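PDB 4LXR: protein toll from Drosophila melanogaster, which binds the processed cytokine Spätzle at the cell surface, triggering signalling that sets embryonic dorsal-ventral polarity and induces antifungal defence. Local coordinates for residues L654-S666 against S679-H691. Sequence-based numbering, arbitrary orientation.
Sequences LRLPSANTPGYES and SIDVDQLPTNLTH. With NAG (2-acetamido-2-deoxy-beta-D-glucopyranose), chain K; NAG (2-acetamido-2-deoxy-beta-D-glucopyranose), chain G.
Tyr-664 OH donates a hydrogen bond to Gln-684 O at 2.7 Å; a C=O...donor angle of 170° puts the hydroxyl almost straight out from that carbonyl. With CG anti to the backbone N (chi1 178°), the phenol extends to the acceptor, which lies in the ring plane at its edge, while Pro-657 CG sits over one face. Ala-659 N gives a second direct bond, to Asp-683 O at 2.8 Å (156° at the hydrogen).

Apolar contacts flank these bonds: Pro-686 CD lies 3.9 Å from Tyr-664 CE2, and Leu-656 CD1 meets Ile-680 CD1. Gln-684 CB and CD lie against Leu-656 CB, the two CB atoms 4.0 Å apart. In a separate van der Waals contact, the carboxamide NE2 of Gln-684 touches the Arg-655 methylene CG (3.4 Å). These loops follow strands 643-647 and 669-671, so the contact stacks the convex-side connections of successive leucine-rich repeats in the C-terminal part of the Toll ectodomain. Gln-684 OE1 accepts from Asp-681 N, 3.0 Å away and above the carbonyl plane. Replacing Gln-684 by alanine removes the carboxamide, which would probably leave Asp-681 N without this acceptor and open a gap beside Leu-656 CB.

Water bridges extend the seam: one links Leu-656 N to Ser-679 O, another Ala-659 O and Glu-665 O to Thr-687 N. At the glycosylated end, Ser-666 OG donates to O7 of the N-acetylglucosamine carried by Asn-688 (3.0 Å), and the sugar's acetamide methyl, C8, packs against Glu-665 CG.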
ATOM      1  N   LEU A 654      54.733  42.769  -1.329  1.00 48.96           N
ATOM      2  CA  LEU A 654      55.653  43.875  -1.542  1.00 58.89           C
ATOM      3  C   LEU A 654      55.694  44.280  -3.011  1.00 55.66           C
ATOM      4  O   LEU A 654      55.831  45.455  -3.332  1.00 56.21           O
ATOM      5  CB  LEU A 654      57.050  43.508  -1.051  1.00 54.94           C
ATOM      6  CG  LEU A 654      57.153  43.178   0.441  1.00 55.24           C
ATOM      7  CD1 LEU A 654      58.569  42.766   0.784  1.00 57.21           C
ATOM      8  CD2 LEU A 654      56.689  44.357   1.309  1.00 53.63           C
ATOM      9  N   ARG A 655      55.555  43.300  -3.894  1.00 51.42           N
ATOM     10  CA  ARG A 655      55.599  43.546  -5.325  1.00 53.46           C
ATOM     11  C   ARG A 655      54.830  42.432  -6.040  1.00 53.41           C
ATOM     12  O   ARG A 655      54.558  41.393  -5.449  1.00 57.56           O
ATOM     13  CB  ARG A 655      57.056  43.592  -5.788  1.00 61.31           C
ATOM     14  CG  ARG A 655      57.278  44.082  -7.208  1.00 67.51           C
ATOM     15  CD  ARG A 655      58.770  44.074  -7.584  1.00 82.47           C
ATOM     16  NE  ARG A 655      59.598  44.820  -6.634  1.00 90.65           N
ATOM     17  CZ  ARG A 655      59.636  46.149  -6.543  1.00 94.50           C
ATOM     18  NH1 ARG A 655      58.883  46.900  -7.342  1.00 95.40           N
ATOM     19  NH2 ARG A 655      60.423  46.732  -5.644  1.00 94.01           N
ATOM     20  N   LEU A 656      54.451  42.660  -7.293  1.00 50.54           N
ATOM     21  CA  LEU A 656      53.847  41.622  -8.114  1.00 45.62           C
ATOM     22  C   LEU A 656      54.916  41.011  -9.020  1.00 53.62           C
ATOM     23  O   LEU A 656      55.914  41.664  -9.335  1.00 52.95           O
ATOM     24  CB  LEU A 656      52.711  42.202  -8.951  1.00 43.51           C
ATOM     25  CG  LEU A 656      51.484  42.707  -8.188  1.00 42.10           C
ATOM     26  CD1 LEU A 656      50.466  43.328  -9.141  1.00 39.75           C
ATOM     27  CD2 LEU A 656      50.841  41.582  -7.375  1.00 41.49           C
ATOM     28  N   PRO A 657      54.726  39.749  -9.436  1.00 54.89           N
ATOM     29  CA  PRO A 657      55.681  39.172 -10.387  1.00 55.81           C
ATOM     30  C   PRO A 657      55.349  39.676 -11.788  1.00 55.85           C
ATOM     31  O   PRO A 657      54.334  40.362 -11.948  1.00 47.52           O
ATOM     32  CB  PRO A 657      55.410  37.667 -10.278  1.00 51.17           C
ATOM     33  CG  PRO A 657      53.969  37.582  -9.924  1.00 63.37           C
ATOM     34  CD  PRO A 657      53.684  38.783  -9.042  1.00 59.59           C
ATOM     35  N   SER A 658      56.177  39.355 -12.781  1.00 55.78           N
ATOM     36  CA  SER A 658      55.882  39.771 -14.152  1.00 58.88           C
ATOM     37  C   SER A 658      54.735  38.950 -14.750  1.00 58.75           C
ATOM     38  O   SER A 658      54.432  37.849 -14.283  1.00 50.57           O
ATOM     39  CB  SER A 658      57.128  39.710 -15.040  1.00 53.95           C
ATOM     40  OG  SER A 658      57.322  38.422 -15.572  1.00 55.63           O
ATOM     41  N   ALA A 659      54.096  39.500 -15.779  1.00 55.90           N
ATOM     42  CA  ALA A 659      52.923  38.880 -16.385  1.00 52.61           C
ATOM     43  C   ALA A 659      53.244  37.591 -17.150  1.00 60.48           C
ATOM     44  O   ALA A 659      52.335  36.873 -17.553  1.00 60.33           O
ATOM     45  CB  ALA A 659      52.214  39.876 -17.293  1.00 50.15           C
ATOM     46  N   ASN A 660      54.527  37.302 -17.352  1.00 67.11           N
ATOM     47  CA  ASN A 660      54.941  36.099 -18.081  1.00 71.03           C
ATOM     48  C   ASN A 660      55.048  34.860 -17.202  1.00 68.75           C
ATOM     49  O   ASN A 660      55.297  33.760 -17.691  1.00 70.92           O
ATOM     50  CB  ASN A 660      56.265  36.339 -18.802  1.00 77.68           C
ATOM     51  CG  ASN A 660      56.075  36.990 -20.152  1.00 87.13           C
ATOM     52  OD1 ASN A 660      55.154  36.643 -20.894  1.00 93.76           O
ATOM     53  ND2 ASN A 660      56.939  37.946 -20.481  1.00 86.70           N
ATOM     54  N   THR A 661      54.852  35.051 -15.905  1.00 64.25           N
ATOM     55  CA  THR A 661      55.015  33.987 -14.925  1.00 61.48           C
ATOM     56  C   THR A 661      53.993  32.868 -15.129  1.00 60.21           C
ATOM     57  O   THR A 661      52.811  33.137 -15.274  1.00 58.11           O
ATOM     58  CB  THR A 661      54.915  34.565 -13.500  1.00 59.14           C
ATOM     59  OG1 THR A 661      55.854  35.641 -13.366  1.00 62.63           O
ATOM     60  CG2 THR A 661      55.210  33.508 -12.452  1.00 55.83           C
ATOM     61  N   PRO A 662      54.458  31.606 -15.170  1.00 65.04           N
ATOM     62  CA  PRO A 662      53.559  30.455 -15.327  1.00 65.67           C
ATOM     63  C   PRO A 662      52.431  30.440 -14.291  1.00 64.93           C
ATOM     64  O   PRO A 662      52.682  30.693 -13.108  1.00 64.03           O
ATOM     65  CB  PRO A 662      54.491  29.236 -15.148  1.00 64.06           C
ATOM     66  CG  PRO A 662      55.831  29.787 -14.726  1.00 62.94           C
ATOM     67  CD  PRO A 662      55.875  31.206 -15.207  1.00 69.22           C
ATOM     68  N   GLY A 663      51.210  30.153 -14.744  1.00 57.87           N
ATOM     69  CA  GLY A 663      50.025  30.218 -13.901  1.00 54.19           C
ATOM     70  C   GLY A 663      49.507  31.643 -13.752  1.00 53.58           C
ATOM     71  O   GLY A 663      48.417  31.977 -14.221  1.00 54.34           O
ATOM     72  N   TYR A 664      50.311  32.484 -13.106  1.00 55.22           N
ATOM     73  CA  TYR A 664      50.009  33.893 -12.894  1.00 48.48           C
ATOM     74  C   TYR A 664      49.709  34.639 -14.203  1.00 60.17           C
ATOM     75  O   TYR A 664      49.012  35.656 -14.195  1.00 55.62           O
ATOM     76  CB  TYR A 664      51.180  34.554 -12.146  1.00 52.20           C
ATOM     77  CG  TYR A 664      51.034  36.049 -11.898  1.00 53.64           C
ATOM     78  CD1 TYR A 664      50.370  36.523 -10.776  1.00 52.67           C
ATOM     79  CD2 TYR A 664      51.574  36.982 -12.780  1.00 53.41           C
ATOM     80  CE1 TYR A 664      50.245  37.873 -10.536  1.00 46.25           C
ATOM     81  CE2 TYR A 664      51.447  38.351 -12.551  1.00 45.16           C
ATOM     82  CZ  TYR A 664      50.781  38.785 -11.427  1.00 50.02           C
ATOM     83  OH  TYR A 664      50.639  40.138 -11.180  1.00 42.25           O
ATOM     84  N   GLU A 665      50.226  34.136 -15.323  1.00 62.32           N
ATOM     85  CA  GLU A 665      50.017  34.777 -16.627  1.00 61.01           C
ATOM     86  C   GLU A 665      48.581  34.672 -17.143  1.00 55.54           C
ATOM     87  O   GLU A 665      48.208  35.367 -18.087  1.00 62.27           O
ATOM     88  CB  GLU A 665      50.960  34.183 -17.676  1.00 68.81           C
ATOM     89  CG  GLU A 665      50.692  32.720 -18.009  1.00 72.97           C
ATOM     90  CD  GLU A 665      51.601  32.195 -19.106  1.00 77.76           C
ATOM     91  OE1 GLU A 665      52.363  32.998 -19.685  1.00 76.52           O
ATOM     92  OE2 GLU A 665      51.557  30.977 -19.388  1.00 84.48           O
ATOM     93  N   SER A 666      47.785  33.801 -16.530  1.00 50.56           N
ATOM     94  CA  SER A 666      46.450  33.480 -17.033  1.00 47.47           C
ATOM     95  C   SER A 666      45.360  33.975 -16.104  1.00 45.32           C
ATOM     96  O   SER A 666      44.183  33.756 -16.360  1.00 44.90           O
ATOM     97  CB  SER A 666      46.302  31.965 -17.176  1.00 52.57           C
ATOM     98  OG  SER A 666      47.480  31.395 -17.702  1.00 54.68           O
ATOM     99  N   SER A 679      54.100  50.162  -6.008  1.00 49.70           N
ATOM    100  CA  SER A 679      54.101  50.549  -7.414  1.00 46.61           C
ATOM    101  C   SER A 679      53.555  49.434  -8.294  1.00 49.67           C
ATOM    102  O   SER A 679      53.658  48.260  -7.958  1.00 59.75           O
ATOM    103  CB  SER A 679      55.508  50.942  -7.873  1.00 54.69           C
ATOM    104  OG  SER A 679      56.441  49.923  -7.558  1.00 63.38           O
ATOM    105  N   ILE A 680      52.948  49.809  -9.413  1.00 48.31           N
ATOM    106  CA  ILE A 680      52.413  48.836 -10.349  1.00 49.07           C
ATOM    107  C   ILE A 680      52.976  49.071 -11.739  1.00 53.15           C
ATOM    108  O   ILE A 680      52.778  50.129 -12.330  1.00 57.16           O
ATOM    109  CB  ILE A 680      50.884  48.922 -10.466  1.00 41.59           C
ATOM    110  CG1 ILE A 680      50.210  48.772  -9.100  1.00 46.40           C
ATOM    111  CG2 ILE A 680      50.379  47.859 -11.433  1.00 46.87           C
ATOM    112  CD1 ILE A 680      50.299  47.369  -8.505  1.00 41.79           C
ATOM    113  N   ASP A 681      53.662  48.073 -12.276  1.00 53.02           N
ATOM    114  CA  ASP A 681      54.104  48.153 -13.654  1.00 53.03           C
ATOM    115  C   ASP A 681      53.124  47.392 -14.525  1.00 53.92           C
ATOM    116  O   ASP A 681      52.617  46.341 -14.126  1.00 51.04           O
ATOM    117  CB  ASP A 681      55.509  47.571 -13.814  1.00 58.34           C
ATOM    118  CG  ASP A 681      56.245  48.162 -15.001  1.00 68.51           C
ATOM    119  OD1 ASP A 681      55.947  47.772 -16.150  1.00 64.38           O
ATOM    120  OD2 ASP A 681      57.119  49.031 -14.784  1.00 73.19           O
ATOM    121  N   VAL A 682      52.862  47.923 -15.713  1.00 43.19           N
ATOM    122  CA  VAL A 682      51.989  47.261 -16.676  1.00 48.53           C
ATOM    123  C   VAL A 682      52.500  45.856 -17.057  1.00 52.52           C
ATOM    124  O   VAL A 682      51.715  44.979 -17.412  1.00 54.51           O
ATOM    125  CB  VAL A 682      51.806  48.136 -17.940  1.00 48.35           C
ATOM    126  CG1 VAL A 682      53.145  48.302 -18.664  1.00 51.48           C
ATOM    127  CG2 VAL A 682      50.749  47.546 -18.866  1.00 47.46           C
ATOM    128  N   ASP A 683      53.811  45.632 -16.969  1.00 58.05           N
ATOM    129  CA  ASP A 683      54.351  44.308 -17.287  1.00 67.88           C
ATOM    130  C   ASP A 683      54.249  43.337 -16.107  1.00 61.68           C
ATOM    131  O   ASP A 683      54.746  42.210 -16.169  1.00 60.82           O
ATOM    132  CB  ASP A 683      55.774  44.379 -17.867  1.00 79.21           C
ATOM    133  CG  ASP A 683      56.778  45.015 -16.920  1.00 93.71           C
ATOM    134  OD1 ASP A 683      56.815  44.651 -15.724  1.00 96.56           O
ATOM    135  OD2 ASP A 683      57.552  45.883 -17.385  1.00102.75           O
ATOM    136  N   GLN A 684      53.600  43.791 -15.038  1.00 56.58           N
ATOM    137  CA  GLN A 684      53.245  42.933 -13.917  1.00 56.31           C
ATOM    138  C   GLN A 684      51.772  42.541 -14.002  1.00 49.76           C
ATOM    139  O   GLN A 684      51.271  41.826 -13.141  1.00 45.52           O
ATOM    140  CB  GLN A 684      53.501  43.640 -12.587  1.00 44.37           C
ATOM    141  CG  GLN A 684      54.966  43.740 -12.185  1.00 47.64           C
ATOM    142  CD  GLN A 684      55.187  44.748 -11.063  1.00 54.43           C
ATOM    143  OE1 GLN A 684      54.321  45.575 -10.771  1.00 56.52           O
ATOM    144  NE2 GLN A 684      56.349  44.682 -10.429  1.00 59.45           N
ATOM    145  N   LEU A 685      51.077  43.015 -15.035  1.00 47.66           N
ATOM    146  CA  LEU A 685      49.635  42.793 -15.136  1.00 47.26           C
ATOM    147  C   LEU A 685      49.280  41.723 -16.151  1.00 45.10           C
ATOM    148  O   LEU A 685      49.509  41.906 -17.337  1.00 46.11           O
ATOM    149  CB  LEU A 685      48.906  44.091 -15.483  1.00 41.04           C
ATOM    150  CG  LEU A 685      49.061  45.231 -14.476  1.00 41.94           C
ATOM    151  CD1 LEU A 685      48.397  46.496 -14.999  1.00 36.91           C
ATOM    152  CD2 LEU A 685      48.487  44.828 -13.125  1.00 42.77           C
ATOM    153  N   PRO A 686      48.701  40.606 -15.682  1.00 51.34           N
ATOM    154  CA  PRO A 686      48.304  39.514 -16.581  1.00 50.64           C
ATOM    155  C   PRO A 686      47.414  39.994 -17.724  1.00 49.35           C
ATOM    156  O   PRO A 686      46.610  40.911 -17.558  1.00 47.79           O
ATOM    157  CB  PRO A 686      47.573  38.527 -15.657  1.00 43.76           C
ATOM    158  CG  PRO A 686      47.452  39.215 -14.327  1.00 50.78           C
ATOM    159  CD  PRO A 686      48.530  40.242 -14.268  1.00 51.28           C
ATOM    160  N   THR A 687      47.582  39.371 -18.883  1.00 54.61           N
ATOM    161  CA  THR A 687      47.009  39.872 -20.126  1.00 56.33           C
ATOM    162  C   THR A 687      45.490  39.683 -20.239  1.00 54.18           C
ATOM    163  O   THR A 687      44.806  40.495 -20.856  1.00 53.46           O
ATOM    164  CB  THR A 687      47.765  39.276 -21.349  1.00 70.29           C
ATOM    165  OG1 THR A 687      48.327  40.344 -22.120  1.00 69.32           O
ATOM    166  CG2 THR A 687      46.853  38.415 -22.233  1.00 67.39           C
ATOM    167  N   ASN A 688      44.959  38.629 -19.628  1.00 53.24           N
ATOM    168  CA  ASN A 688      43.521  38.371 -19.676  1.00 53.63           C
ATOM    169  C   ASN A 688      42.747  39.019 -18.530  1.00 46.08           C
ATOM    170  O   ASN A 688      41.552  38.747 -18.346  1.00 38.32           O
ATOM    171  CB  ASN A 688      43.252  36.864 -19.716  1.00 56.55           C
ATOM    172  CG  ASN A 688      43.651  36.249 -21.032  1.00 68.90           C
ATOM    173  OD1 ASN A 688      43.548  36.891 -22.078  1.00 66.73           O
ATOM    174  ND2 ASN A 688      44.124  35.005 -20.993  1.00 81.60           N
ATOM    175  N   LEU A 689      43.439  39.871 -17.773  1.00 39.92           N
ATOM    176  CA  LEU A 689      42.877  40.552 -16.601  1.00 43.97           C
ATOM    177  C   LEU A 689      41.654  41.399 -16.929  1.00 42.70           C
ATOM    178  O   LEU A 689      41.680  42.185 -17.875  1.00 43.59           O
ATOM    179  CB  LEU A 689      43.945  41.441 -15.941  1.00 45.60           C
ATOM    180  CG  LEU A 689      43.772  41.741 -14.447  1.00 44.61           C
ATOM    181  CD1 LEU A 689      43.879  40.453 -13.619  1.00 44.23           C
ATOM    182  CD2 LEU A 689      44.791  42.762 -13.982  1.00 41.54           C
ATOM    183  N   THR A 690      40.589  41.249 -16.139  1.00 37.54           N
ATOM    184  CA  THR A 690      39.384  42.064 -16.305  1.00 32.81           C
ATOM    185  C   THR A 690      38.981  42.732 -14.996  1.00 37.67           C
ATOM    186  O   THR A 690      38.039  43.521 -14.951  1.00 35.69           O
ATOM    187  CB  THR A 690      38.177  41.236 -16.801  1.00 42.16           C
ATOM    188  OG1 THR A 690      37.777  40.330 -15.772  1.00 43.26           O
ATOM    189  CG2 THR A 690      38.523  40.445 -18.070  1.00 35.01           C
ATOM    190  N   HIS A 691      39.697  42.418 -13.927  1.00 37.14           N
ATOM    191  CA  HIS A 691      39.417  43.017 -12.628  1.00 36.12           C
ATOM    192  C   HIS A 691      40.717  43.162 -11.827  1.00 34.51           C
ATOM    193  O   HIS A 691      41.508  42.205 -11.700  1.00 34.83           O
ATOM    194  CB  HIS A 691      38.376  42.170 -11.875  1.00 39.71           C
ATOM    195  CG  HIS A 691      38.049  42.675 -10.504  1.00 41.70           C
ATOM    196  ND1 HIS A 691      37.185  43.725 -10.282  1.00 51.15           N
ATOM    197  CD2 HIS A 691      38.465  42.268  -9.281  1.00 45.43           C
ATOM    198  CE1 HIS A 691      37.085  43.945  -8.984  1.00 51.90           C
ATOM    199  NE2 HIS A 691      37.852  43.074  -8.354  1.00 47.41           N
TER
HETATM  200  C1  NAG K2014      44.024  34.403 -22.300  1.00 53.92           C
HETATM  201  C2  NAG K2014      45.013  33.249 -22.474  1.00 67.83           C
HETATM  202  C3  NAG K2014      44.898  32.673 -23.880  1.00 74.88           C
HETATM  203  C4  NAG K2014      43.460  32.256 -24.159  1.00 75.79           C
HETATM  204  C5  NAG K2014      42.505  33.422 -23.902  1.00 69.51           C
HETATM  205  C6  NAG K2014      41.052  33.024 -24.007  1.00 66.64           C
HETATM  206  C7  NAG K2014      47.079  33.253 -21.144  1.00 62.83           C
HETATM  207  C8  NAG K2014      48.475  33.791 -21.025  1.00 54.83           C
HETATM  208  N2  NAG K2014      46.380  33.673 -22.204  1.00 66.94           N
HETATM  209  O3  NAG K2014      45.768  31.556 -24.025  1.00 77.63           O
HETATM  210  O4  NAG K2014      43.343  31.836 -25.514  1.00 79.08           O
HETATM  211  O5  NAG K2014      42.692  33.942 -22.575  1.00 60.17           O
HETATM  212  O6  NAG K2014      40.609  32.371 -22.825  1.00 66.40           O
HETATM  213  O7  NAG K2014      46.603  32.476 -20.311  1.00 60.30           O
HETATM  214  C1  NAG G   1      53.437  46.342   5.301  1.00 43.69           C
HETATM  215  C2  NAG G   1      54.601  46.080   6.257  1.00 52.22           C
HETATM  216  C3  NAG G   1      54.123  46.183   7.706  1.00 64.28           C
HETATM  217  C4  NAG G   1      53.386  47.493   7.950  1.00 69.41           C
HETATM  218  C5  NAG G   1      52.297  47.697   6.898  1.00 67.74           C
HETATM  219  C6  NAG G   1      51.639  49.056   6.974  1.00 73.88           C
HETATM  220  C7  NAG G   1      56.157  44.535   5.131  1.00 60.41           C
HETATM  221  C8  NAG G   1      56.606  43.105   5.014  1.00 54.90           C
HETATM  222  N2  NAG G   1      55.177  44.767   6.010  1.00 57.07           N
HETATM  223  O3  NAG G   1      55.226  46.071   8.600  1.00 64.97           O
HETATM  224  O4  NAG G   1      52.790  47.436   9.242  1.00 73.02           O
HETATM  225  O5  NAG G   1      52.863  47.598   5.585  1.00 60.61           O
HETATM  226  O6  NAG G   1      50.243  48.941   7.214  1.00 81.73           O
HETATM  227  O7  NAG G   1      56.659  45.432   4.460  1.00 64.04           O
HETATM  228  O   HOH W   1      55.132  47.088  -5.302  1.00 43.12           O
HETATM  229  O   HOH W   2      54.437  45.732  -7.512  1.00 38.71           O
HETATM  230  O   HOH W   3      50.151  37.617 -18.775  1.00 41.52           O
HETATM  231  O   HOH W   4      45.918  36.837 -17.633  1.00 39.88           O
HETATM  232  O   HOH W   5      43.377  33.506 -18.924  1.00 43.68           O